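Local coordinates for probable histone-lysine N-methyltransferase, H3 lysine-9 specific SUVH9 (Arabidopsis thaliana, PDB 4NJ5), which plays a role in gene silencing but lacks methyltransferase activity, and may instead bind methylated DNA and recruit RNA polymerase V to chromatin, at residues Q11-E14 with H15-K18; W64-R67 with D68-I71; M164-S167 with M168-I172; Q224-G228 with S229-K233. One frame throughout, in Å; residues are numbered along the deposited sequence.

Contact 1: residues Q11-E14 with H15-K18; sequences QFRE and HVRK
E14 and R17 form the tight part of this contact, their side chains running next to each other in the same direction. With CG anti to the backbone N (chi1 -164°) and a bend one bond further out, E14 carries its carboxylate up to the edge of the guanidinium. R17 NH2 points at E14 OE1 almost in line (175°), although the 2.4 Å between them is so short that the exact length is doubtful. A weaker bond of 3.2 Å joins R17 NE to E14 OE2, and the two planes stand 54° apart, so the fork is twisted. R17 is buried: its NH1 bonds R420 O and its cation lies against W421. E14 and R17 are an i to i+3 pair on helix 8-35, where i to i+4 backbone bonds run from Q11-H15 to E14-K18, the last with K18 N 3.0 Å from E14 O. V16, also buried, sets CG2 3.5 Å from F12 O. R13 sends its guanidinium away to G77 O and D82. The looser side carries the exposed Q11, F12 and H15; there H15 CB lies 3.6 Å from F12 O, while the imidazole leads off. K18 NZ stays 4.9 Å from E14 OE1, opposite charges without contact.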
loop_
_atom_site.group_PDB
_atom_site.type_symbol
_atom_site.label_atom_id
_atom_site.label_comp_id
_atom_site.label_asym_id
_atom_site.label_seq_id
_atom_site.Cartn_x
_atom_site.Cartn_y
_atom_site.Cartn_z
ATOM N N GLN A 11 15.557 13.163 0.984
ATOM C CA GLN A 11 15.922 12.908 -0.406
ATOM C C GLN A 11 15.962 11.414 -0.723
ATOM O O GLN A 11 15.461 10.975 -1.760
ATOM C CB GLN A 11 17.253 13.591 -0.731
ATOM C CG GLN A 11 17.165 15.108 -0.658
ATOM C CD GLN A 11 18.496 15.812 -0.842
ATOM O OE1 GLN A 11 19.474 15.520 -0.153
ATOM N NE2 GLN A 11 18.536 16.751 -1.779
ATOM N N PHE A 12 16.557 10.643 0.178
ATOM C CA PHE A 12 16.571 9.190 0.070
ATOM C C PHE A 12 15.151 8.618 0.041
ATOM O O PHE A 12 14.822 7.762 -0.793
ATOM C CB PHE A 12 17.356 8.576 1.236
ATOM C CG PHE A 12 18.840 8.802 1.164
ATOM C CD1 PHE A 12 19.534 8.611 -0.025
ATOM C CD2 PHE A 12 19.544 9.197 2.291
ATOM C CE1 PHE A 12 20.905 8.814 -0.082
ATOM C CE2 PHE A 12 20.915 9.406 2.235
ATOM C CZ PHE A 12 21.594 9.212 1.051
ATOM N N ARG A 13 14.311 9.096 0.957
ATOM C CA ARG A 13 12.931 8.622 1.054
ATOM C C ARG A 13 12.172 8.914 -0.240
ATOM O O ARG A 13 11.373 8.095 -0.710
ATOM C CB ARG A 13 12.229 9.264 2.258
ATOM C CG ARG A 13 10.890 8.652 2.626
ATOM C CD ARG A 13 10.976 7.140 2.802
ATOM N NE ARG A 13 9.767 6.600 3.424
ATOM C CZ ARG A 13 9.497 5.305 3.556
ATOM N NH1 ARG A 13 8.369 4.924 4.140
ATOM N NH2 ARG A 13 10.349 4.390 3.106
ATOM N N GLU A 14 12.452 10.074 -0.824
ATOM C CA GLU A 14 11.833 10.463 -2.085
ATOM C C GLU A 14 12.280 9.561 -3.235
ATOM O O GLU A 14 11.453 9.100 -4.035
ATOM C CB GLU A 14 12.144 11.929 -2.394
ATOM C CG GLU A 14 11.260 12.540 -3.464
ATOM C CD GLU A 14 9.821 12.749 -3.009
ATOM O OE1 GLU A 14 9.000 13.179 -3.843
ATOM O OE2 GLU A 14 9.507 12.494 -1.826
ATOM N N HIS A 15 13.585 9.304 -3.314
ATOM C CA HIS A 15 14.095 8.377 -4.322
ATOM C C HIS A 15 13.403 7.017 -4.221
ATOM O O HIS A 15 12.959 6.462 -5.235
ATOM C CB HIS A 15 15.614 8.199 -4.231
ATOM C CG HIS A 15 16.146 7.159 -5.170
ATOM N ND1 HIS A 15 16.259 7.369 -6.527
ATOM C CD2 HIS A 15 16.567 5.890 -4.949
ATOM C CE1 HIS A 15 16.740 6.279 -7.102
ATOM N NE2 HIS A 15 16.935 5.369 -6.166
ATOM N N VAL A 16 13.304 6.491 -3.002
ATOM C CA VAL A 16 12.622 5.211 -2.789
ATOM C C VAL A 16 11.163 5.272 -3.240
ATOM O O VAL A 16 10.651 4.332 -3.856
ATOM C CB VAL A 16 12.684 4.761 -1.313
ATOM C CG1 VAL A 16 11.677 3.653 -1.040
ATOM C CG2 VAL A 16 14.086 4.311 -0.956
ATOM N N ARG A 17 10.503 6.386 -2.935
ATOM C CA ARG A 17 9.117 6.589 -3.345
ATOM C C ARG A 17 8.971 6.452 -4.867
ATOM O O ARG A 17 8.158 5.655 -5.363
ATOM C CB ARG A 17 8.631 7.960 -2.873
ATOM C CG ARG A 17 7.137 8.175 -2.989
ATOM C CD ARG A 17 6.712 9.474 -2.312
ATOM N NE ARG A 17 7.151 10.665 -3.035
ATOM C CZ ARG A 17 6.486 11.204 -4.052
ATOM N NH1 ARG A 17 5.355 10.653 -4.471
ATOM N NH2 ARG A 17 6.952 12.291 -4.654
ATOM N N LYS A 18 9.780 7.212 -5.599
ATOM C CA LYS A 18 9.775 7.144 -7.061
ATOM C C LYS A 18 10.076 5.734 -7.586
ATOM O O LYS A 18 9.450 5.260 -8.548
ATOM C CB LYS A 18 10.775 8.144 -7.651
ATOM C CG LYS A 18 10.357 9.601 -7.522
ATOM C CD LYS A 18 9.153 9.901 -8.400
ATOM C CE LYS A 18 8.679 11.338 -8.228
ATOM N NZ LYS A 18 9.722 12.331 -8.620
#

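Contact 2: residues W64-R67 with D68-I71; sequences WMNR and DKRI
N66 and K69 bracket a type I beta turn in the loop between helix 46-60 and strand 83-84, and an Asx turn that starts at D68, within the beta turn, overlaps its end. The backbone bond of the first turn, K69 N to N66 O, measures 3.2 Å.

Side-chain hydrogen bonds reinforce both turns. N66 places CG anti to its backbone N (chi1 -170°), which swings the amide across the turn, and OD1 accepts I71 N at 3.3 Å from a position tilted off the amide plane. On the other end of the amide, N66 ND2 gives one bond to G94 O and another, 3.1 Å long, to a water. That water in turn donates to K69 O and to I71 O. A leucine in place of N66, having neither amide oxygen nor N-H, would probably leave I71 N and G94 O without their mates and the water without its N66 donor. The Asx bond, R70 N to D68 OD1, spans 3.1 Å and reaches the oxygen from above the carboxylate plane.

Charge pairing starts from the turn itself: D68 OD2 forms a salt bridge of 2.7 Å with R70 NH1, with D68 CB over one face of that guanidinium, while K69 NZ turns to D104 and F105 O.

Van der Waals contact gathers round the amide oxygen of N66. K69 CA lies 3.3 Å from N66 OD1, and both CB and CG1 of I71 come to 3.4 Å from the same N66 OD1.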
loop_
_atom_site.group_PDB
_atom_site.type_symbol
_atom_site.label_atom_id
_atom_site.label_comp_id
_atom_site.label_asym_id
_atom_site.label_seq_id
_atom_site.Cartn_x
_atom_site.Cartn_y
_atom_site.Cartn_z
ATOM N N TRP A 64 17.691 -0.374 -9.959
ATOM C CA TRP A 64 17.763 -0.980 -8.636
ATOM C C TRP A 64 18.574 -0.126 -7.674
ATOM O O TRP A 64 19.469 0.611 -8.084
ATOM C CB TRP A 64 18.399 -2.368 -8.707
ATOM C CG TRP A 64 17.524 -3.420 -9.296
ATOM C CD1 TRP A 64 16.373 -3.234 -10.002
ATOM C CD2 TRP A 64 17.726 -4.834 -9.220
ATOM N NE1 TRP A 64 15.849 -4.446 -10.378
ATOM C CE2 TRP A 64 16.661 -5.445 -9.908
ATOM C CE3 TRP A 64 18.709 -5.642 -8.641
ATOM C CZ2 TRP A 64 16.548 -6.826 -10.032
ATOM C CZ3 TRP A 64 18.596 -7.013 -8.764
ATOM C CH2 TRP A 64 17.523 -7.592 -9.454
ATOM N N MET A 65 18.258 -0.237 -6.389
ATOM C CA MET A 65 19.071 0.365 -5.342
ATOM C C MET A 65 20.017 -0.704 -4.821
ATOM O O MET A 65 19.716 -1.891 -4.932
ATOM C CB MET A 65 18.184 0.858 -4.202
ATOM C CG MET A 65 17.077 1.797 -4.633
ATOM S SD MET A 65 16.008 2.201 -3.246
ATOM C CE MET A 65 17.212 2.866 -2.097
ATOM N N ASN A 66 21.147 -0.286 -4.251
ATOM C CA ASN A 66 22.131 -1.217 -3.695
ATOM C C ASN A 66 22.428 -2.357 -4.669
ATOM O O ASN A 66 22.356 -3.532 -4.311
ATOM C CB ASN A 66 21.638 -1.769 -2.351
ATOM C CG ASN A 66 22.708 -2.545 -1.601
ATOM O OD1 ASN A 66 23.896 -2.234 -1.684
ATOM N ND2 ASN A 66 22.287 -3.566 -0.866
ATOM N N ARG A 67 22.723 -1.995 -5.912
ATOM C CA ARG A 67 22.952 -2.971 -6.969
ATOM C C ARG A 67 24.178 -3.834 -6.682
ATOM O O ARG A 67 24.167 -5.042 -6.916
ATOM C CB ARG A 67 23.114 -2.260 -8.315
ATOM C CG ARG A 67 23.555 -3.161 -9.459
ATOM C CD ARG A 67 22.472 -4.152 -9.843
ATOM N NE ARG A 67 22.779 -4.819 -11.104
ATOM C CZ ARG A 67 22.532 -4.299 -12.302
ATOM N NH1 ARG A 67 22.845 -4.973 -13.400
ATOM N NH2 ARG A 67 21.971 -3.100 -12.403
ATOM N N ASP A 68 25.228 -3.205 -6.163
ATOM C CA ASP A 68 26.481 -3.899 -5.893
ATOM C C ASP A 68 26.486 -4.607 -4.537
ATOM O O ASP A 68 27.480 -5.239 -4.165
ATOM C CB ASP A 68 27.678 -2.938 -6.016
ATOM C CG ASP A 68 27.545 -1.709 -5.128
ATOM O OD1 ASP A 68 26.663 -1.695 -4.237
ATOM O OD2 ASP A 68 28.333 -0.757 -5.313
ATOM N N LYS A 69 25.379 -4.488 -3.804
ATOM C CA LYS A 69 25.235 -5.106 -2.480
ATOM C C LYS A 69 26.272 -4.657 -1.447
ATOM O O LYS A 69 26.387 -5.259 -0.379
ATOM C CB LYS A 69 25.226 -6.635 -2.595
ATOM C CG LYS A 69 23.837 -7.255 -2.609
ATOM C CD LYS A 69 23.792 -8.507 -3.475
ATOM C CE LYS A 69 24.976 -9.416 -3.195
ATOM N NZ LYS A 69 25.036 -9.796 -1.758
ATOM N N ARG A 70 27.008 -3.593 -1.752
ATOM C CA ARG A 70 28.103 -3.156 -0.887
ATOM C C ARG A 70 27.635 -2.400 0.359
ATOM O O ARG A 70 28.449 -1.963 1.172
ATOM C CB ARG A 70 29.115 -2.314 -1.672
ATOM C CG ARG A 70 29.805 -3.075 -2.801
ATOM C CD ARG A 70 30.823 -2.206 -3.529
ATOM N NE ARG A 70 31.391 -2.891 -4.689
ATOM C CZ ARG A 70 31.394 -2.400 -5.926
ATOM N NH1 ARG A 70 30.863 -1.210 -6.174
ATOM N NH2 ARG A 70 31.933 -3.099 -6.916
ATOM N N ILE A 71 26.323 -2.258 0.510
ATOM C CA ILE A 71 25.766 -1.565 1.664
ATOM C C ILE A 71 25.434 -2.530 2.796
ATOM O O ILE A 71 24.612 -3.429 2.633
ATOM C CB ILE A 71 24.499 -0.773 1.291
ATOM C CG1 ILE A 71 24.850 0.359 0.324
ATOM C CG2 ILE A 71 23.826 -0.224 2.542
ATOM C CD1 ILE A 71 23.716 1.322 0.074
HETATM O O HOH W 1 23.874 -5.563 0.849
#

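Contact 3: residues M164-S167 with M168-I172; sequences MERS and MYYGI
The guanidinium of R166 lies over the face of the Y169 ring, with R166 NH1 nearest, 3.4 Å from Y169 CG. R166 CZ is 4.7 Å from the centroid of the Y169 ring and 22° off its normal, a cation-pi pair with guanidinium and ring planes 56° apart. At the edge of that ring, in plane, is Y170 CG. The Y170 ring carries Y169 CD2 3.2 Å above its plane, over the centre, and at its own edge meets R166, whose CG is 3.8 Å from Y170 CE2.

These groups sit on the last turn of helix 159-169, which ends in a Schellman motif within the SRA domain. I172 N bonds S167 O at 2.8 Å, while the inner bond, G171 N to M168 O, is weak; G171, with positive phi, is the C-prime residue. S167 O is gripped a second time, by a water 2.7 Å away that also donates to I172 O.

Y170 has CG anti to its carbonyl carbon (chi1 -65°), which lays the ring back along the last turn and brings its hydroxyl to E115, the carboxylate that also pairs with R166 NE. An alanine in place of Y170 would probably leave E115 without its hydroxyl partner, though still paired with R166, and open a gap between Y169 CD2 and R166 CG.

S167 is buried against strand 117-124, its OG bonded to A118 O and 3.4 Å from I172 CB. On the flank toward strand 190-206, M168 crosses E165 at an angle, and its CE methyl stops 3.3 Å from E165 OE1.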
loop_
_atom_site.group_PDB
_atom_site.type_symbol
_atom_site.label_atom_id
_atom_site.label_comp_id
_atom_site.label_asym_id
_atom_site.label_seq_id
_atom_site.Cartn_x
_atom_site.Cartn_y
_atom_site.Cartn_z
ATOM N N MET A 164 27.269 -16.004 7.400
ATOM C CA MET A 164 26.603 -15.744 8.673
ATOM C C MET A 164 27.627 -15.786 9.801
ATOM O O MET A 164 27.692 -14.872 10.628
ATOM C CB MET A 164 25.499 -16.777 8.935
ATOM C CG MET A 164 24.297 -16.682 8.006
ATOM S SD MET A 164 23.309 -15.191 8.258
ATOM C CE MET A 164 22.523 -15.548 9.828
ATOM N N GLU A 165 28.425 -16.852 9.821
ATOM C CA GLU A 165 29.493 -17.011 10.806
ATOM C C GLU A 165 30.412 -15.791 10.845
ATOM O O GLU A 165 30.715 -15.247 11.908
ATOM C CB GLU A 165 30.286 -18.286 10.497
ATOM C CG GLU A 165 31.758 -18.238 10.876
ATOM C CD GLU A 165 31.982 -18.305 12.371
ATOM O OE1 GLU A 165 31.118 -18.856 13.084
ATOM O OE2 GLU A 165 33.031 -17.810 12.830
ATOM N N ARG A 166 30.840 -15.365 9.667
ATOM C CA ARG A 166 31.734 -14.230 9.545
ATOM C C ARG A 166 31.078 -12.938 10.023
ATOM O O ARG A 166 31.727 -12.101 10.654
ATOM C CB ARG A 166 32.202 -14.081 8.097
ATOM C CG ARG A 166 33.657 -14.449 7.891
ATOM C CD ARG A 166 33.975 -15.843 8.417
ATOM N NE ARG A 166 35.382 -15.958 8.790
ATOM C CZ ARG A 166 35.837 -15.834 10.032
ATOM N NH1 ARG A 166 34.992 -15.614 11.030
ATOM N NH2 ARG A 166 37.135 -15.943 10.279
ATOM N N SER A 167 29.792 -12.776 9.728
ATOM C CA SER A 167 29.068 -11.597 10.186
ATOM C C SER A 167 28.952 -11.584 11.705
ATOM O O SER A 167 28.989 -10.517 12.322
ATOM C CB SER A 167 27.692 -11.494 9.525
ATOM O OG SER A 167 27.803 -10.924 8.232
ATOM N N MET A 168 28.818 -12.764 12.309
ATOM C CA MET A 168 28.881 -12.851 13.764
ATOM C C MET A 168 30.244 -12.385 14.236
ATOM O O MET A 168 30.355 -11.580 15.160
ATOM C CB MET A 168 28.658 -14.277 14.264
ATOM C CG MET A 168 28.912 -14.412 15.765
ATOM S SD MET A 168 28.763 -16.089 16.403
ATOM C CE MET A 168 30.125 -16.888 15.554
ATOM N N TYR A 169 31.279 -12.904 13.584
ATOM C CA TYR A 169 32.653 -12.608 13.962
ATOM C C TYR A 169 32.978 -11.122 13.861
ATOM O O TYR A 169 33.589 -10.557 14.767
ATOM C CB TYR A 169 33.621 -13.422 13.102
ATOM C CG TYR A 169 35.086 -13.135 13.351
ATOM C CD1 TYR A 169 35.798 -13.836 14.316
ATOM C CD2 TYR A 169 35.760 -12.174 12.610
ATOM C CE1 TYR A 169 37.136 -13.582 14.539
ATOM C CE2 TYR A 169 37.094 -11.912 12.828
ATOM C CZ TYR A 169 37.779 -12.618 13.792
ATOM O OH TYR A 169 39.113 -12.360 14.012
ATOM N N TYR A 170 32.570 -10.490 12.764
ATOM C CA TYR A 170 32.922 -9.090 12.527
ATOM C C TYR A 170 31.868 -8.111 13.042
ATOM O O TYR A 170 31.969 -6.907 12.813
ATOM C CB TYR A 170 33.206 -8.846 11.041
ATOM C CG TYR A 170 34.426 -9.578 10.522
ATOM C CD1 TYR A 170 35.708 -9.106 10.782
ATOM C CD2 TYR A 170 34.296 -10.736 9.771
ATOM C CE1 TYR A 170 36.827 -9.774 10.310
ATOM C CE2 TYR A 170 35.404 -11.410 9.296
ATOM C CZ TYR A 170 36.667 -10.930 9.569
ATOM O OH TYR A 170 37.767 -11.599 9.087
ATOM N N GLY A 171 30.865 -8.634 13.742
ATOM C CA GLY A 171 29.815 -7.813 14.319
ATOM C C GLY A 171 28.990 -7.059 13.293
ATOM O O GLY A 171 28.597 -5.915 13.517
ATOM N N ILE A 172 28.719 -7.713 12.169
ATOM C CA ILE A 172 28.022 -7.076 11.053
ATOM C C ILE A 172 26.538 -6.850 11.313
ATOM O O ILE A 172 25.818 -7.761 11.726
ATOM C CB ILE A 172 28.190 -7.891 9.751
ATOM C CG1 ILE A 172 29.653 -7.866 9.302
ATOM C CG2 ILE A 172 27.273 -7.364 8.654
ATOM C CD1 ILE A 172 30.231 -6.474 9.161
HETATM O O HOH W 2 26.575 -9.629 13.217
#

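Contact 4: residues Q224-G228 with S229-K233; sequences QAEMG and SSVLK
The contact of M227 and G228 with V231 and L232 is a helix start: the loop leaving strand 212-220 turns into helix 228-240, with M227 at the N-cap position. Two i to i+4 backbone bonds are the evidence. V231 N reaches M227 O at 3.4 Å, a weak bond, and L232 N reaches G228 O at a firmer 2.9 Å. V231 CG2, 3.4 Å from M227 O, also receives the end of E226, whose CD lies 3.9 Å away. E226 gets there by an extended chain with CG anti to the backbone N (chi1 -170°), crossing V231 at a slant. On another flank M227 bends at its last torsion and brings CE to 3.6 Å from S230 OG, while its side chain also touches D194 and F197 on strand 190-206. S229 points its hydroxyl to D194, tying the first turn to the same strand. M227 gives its carbonyl to V231 N as in any helix start; its side chain has no oxygen to cap the first-turn N-H groups. The E226 carboxylate forms no hydrogen bond or salt bridge with S229-K233, but its negative charge near the helix N terminus would probably be eased by the partial positive charge there.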
loop_
_atom_site.group_PDB
_atom_site.type_symbol
_atom_site.label_atom_id
_atom_site.label_comp_id
_atom_site.label_asym_id
_atom_site.label_seq_id
_atom_site.Cartn_x
_atom_site.Cartn_y
_atom_site.Cartn_z
ATOM N N GLN A 224 15.862 1.089 17.877
ATOM C CA GLN A 224 15.183 1.208 16.591
ATOM C C GLN A 224 13.682 1.382 16.770
ATOM O O GLN A 224 13.131 1.071 17.825
ATOM C CB GLN A 224 15.445 -0.023 15.723
ATOM C CG GLN A 224 16.859 -0.134 15.184
ATOM C CD GLN A 224 17.065 -1.408 14.395
ATOM O OE1 GLN A 224 17.166 -1.385 13.168
ATOM N NE2 GLN A 224 17.121 -2.533 15.096
ATOM N N ALA A 225 13.026 1.880 15.729
ATOM C CA ALA A 225 11.575 1.974 15.717
ATOM C C ALA A 225 10.962 0.585 15.841
ATOM O O ALA A 225 11.615 -0.421 15.544
ATOM C CB ALA A 225 11.102 2.646 14.443
ATOM N N GLU A 226 9.707 0.543 16.283
ATOM C CA GLU A 226 8.963 -0.701 16.436
ATOM C C GLU A 226 9.016 -1.524 15.152
ATOM O O GLU A 226 8.944 -0.980 14.052
ATOM C CB GLU A 226 7.502 -0.401 16.801
ATOM C CG GLU A 226 6.688 -1.623 17.214
ATOM C CD GLU A 226 5.222 -1.302 17.482
ATOM O OE1 GLU A 226 4.812 -0.137 17.289
ATOM O OE2 GLU A 226 4.475 -2.220 17.883
ATOM N N MET A 227 9.153 -2.836 15.299
ATOM C CA MET A 227 9.156 -3.727 14.151
ATOM C C MET A 227 7.815 -3.699 13.429
ATOM O O MET A 227 6.760 -3.599 14.055
ATOM C CB MET A 227 9.486 -5.155 14.582
ATOM C CG MET A 227 10.921 -5.343 15.014
ATOM S SD MET A 227 11.320 -7.061 15.372
ATOM C CE MET A 227 10.098 -7.411 16.637
ATOM N N GLY A 228 7.868 -3.790 12.105
ATOM C CA GLY A 228 6.667 -3.818 11.294
ATOM C C GLY A 228 5.855 -5.086 11.477
ATOM O O GLY A 228 4.628 -5.051 11.399
ATOM N N SER A 229 6.527 -6.210 11.717
ATOM C CA SER A 229 5.814 -7.471 11.924
ATOM C C SER A 229 4.925 -7.411 13.174
ATOM O O SER A 229 3.819 -7.958 13.193
ATOM C CB SER A 229 6.783 -8.664 11.974
ATOM O OG SER A 229 7.792 -8.494 12.953
ATOM N N SER A 230 5.407 -6.720 14.203
ATOM C CA SER A 230 4.628 -6.500 15.416
ATOM C C SER A 230 3.372 -5.681 15.123
ATOM O O SER A 230 2.283 -5.992 15.615
ATOM C CB SER A 230 5.479 -5.793 16.472
ATOM O OG SER A 230 6.650 -6.538 16.754
ATOM N N VAL A 231 3.536 -4.636 14.317
ATOM C CA VAL A 231 2.417 -3.798 13.901
ATOM C C VAL A 231 1.396 -4.623 13.113
ATOM O O VAL A 231 0.184 -4.482 13.302
ATOM C CB VAL A 231 2.907 -2.585 13.071
ATOM C CG1 VAL A 231 1.735 -1.740 12.603
ATOM C CG2 VAL A 231 3.881 -1.737 13.892
ATOM N N LEU A 232 1.896 -5.499 12.246
ATOM C CA LEU A 232 1.044 -6.381 11.455
ATOM C C LEU A 232 0.197 -7.287 12.342
ATOM O O LEU A 232 -1.036 -7.346 12.205
ATOM C CB LEU A 232 1.895 -7.237 10.509
ATOM C CG LEU A 232 1.977 -6.860 9.026
ATOM C CD1 LEU A 232 1.467 -5.459 8.781
ATOM C CD2 LEU A 232 3.405 -6.994 8.517
ATOM N N LYS A 233 0.864 -7.994 13.253
ATOM C CA LYS A 233 0.171 -8.917 14.145
ATOM C C LYS A 233 -0.849 -8.172 15.005
ATOM O O LYS A 233 -1.964 -8.649 15.225
ATOM C CB LYS A 233 1.171 -9.696 15.007
ATOM C CG LYS A 233 2.051 -10.648 14.200
ATOM C CD LYS A 233 2.727 -11.699 15.077
ATOM C CE LYS A 233 4.189 -11.361 15.344
ATOM N NZ LYS A 233 4.907 -12.480 16.027
#

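Overall arrangement
All four contacts are local, each within one continuous run of residues, so none closes a long loop; they follow in series without nesting or crossing. Contact 1 lies near the start of helix 8-35, and contact 2 meets it directly, V16 CG2 lying 3.6 Å from M65 CE. Contact 2 also reaches the sheet that carries strand 174-180, where I71 O bonds R175. That strand follows contact 3, whose nearest atoms are about 8 Å from contact 2. Contact 3 rests on strands 117-124 and 190-206; contact 4 returns to 190-206 and 174-180 from another helix, and on its far side V231 touches M497 and L232 touches P496.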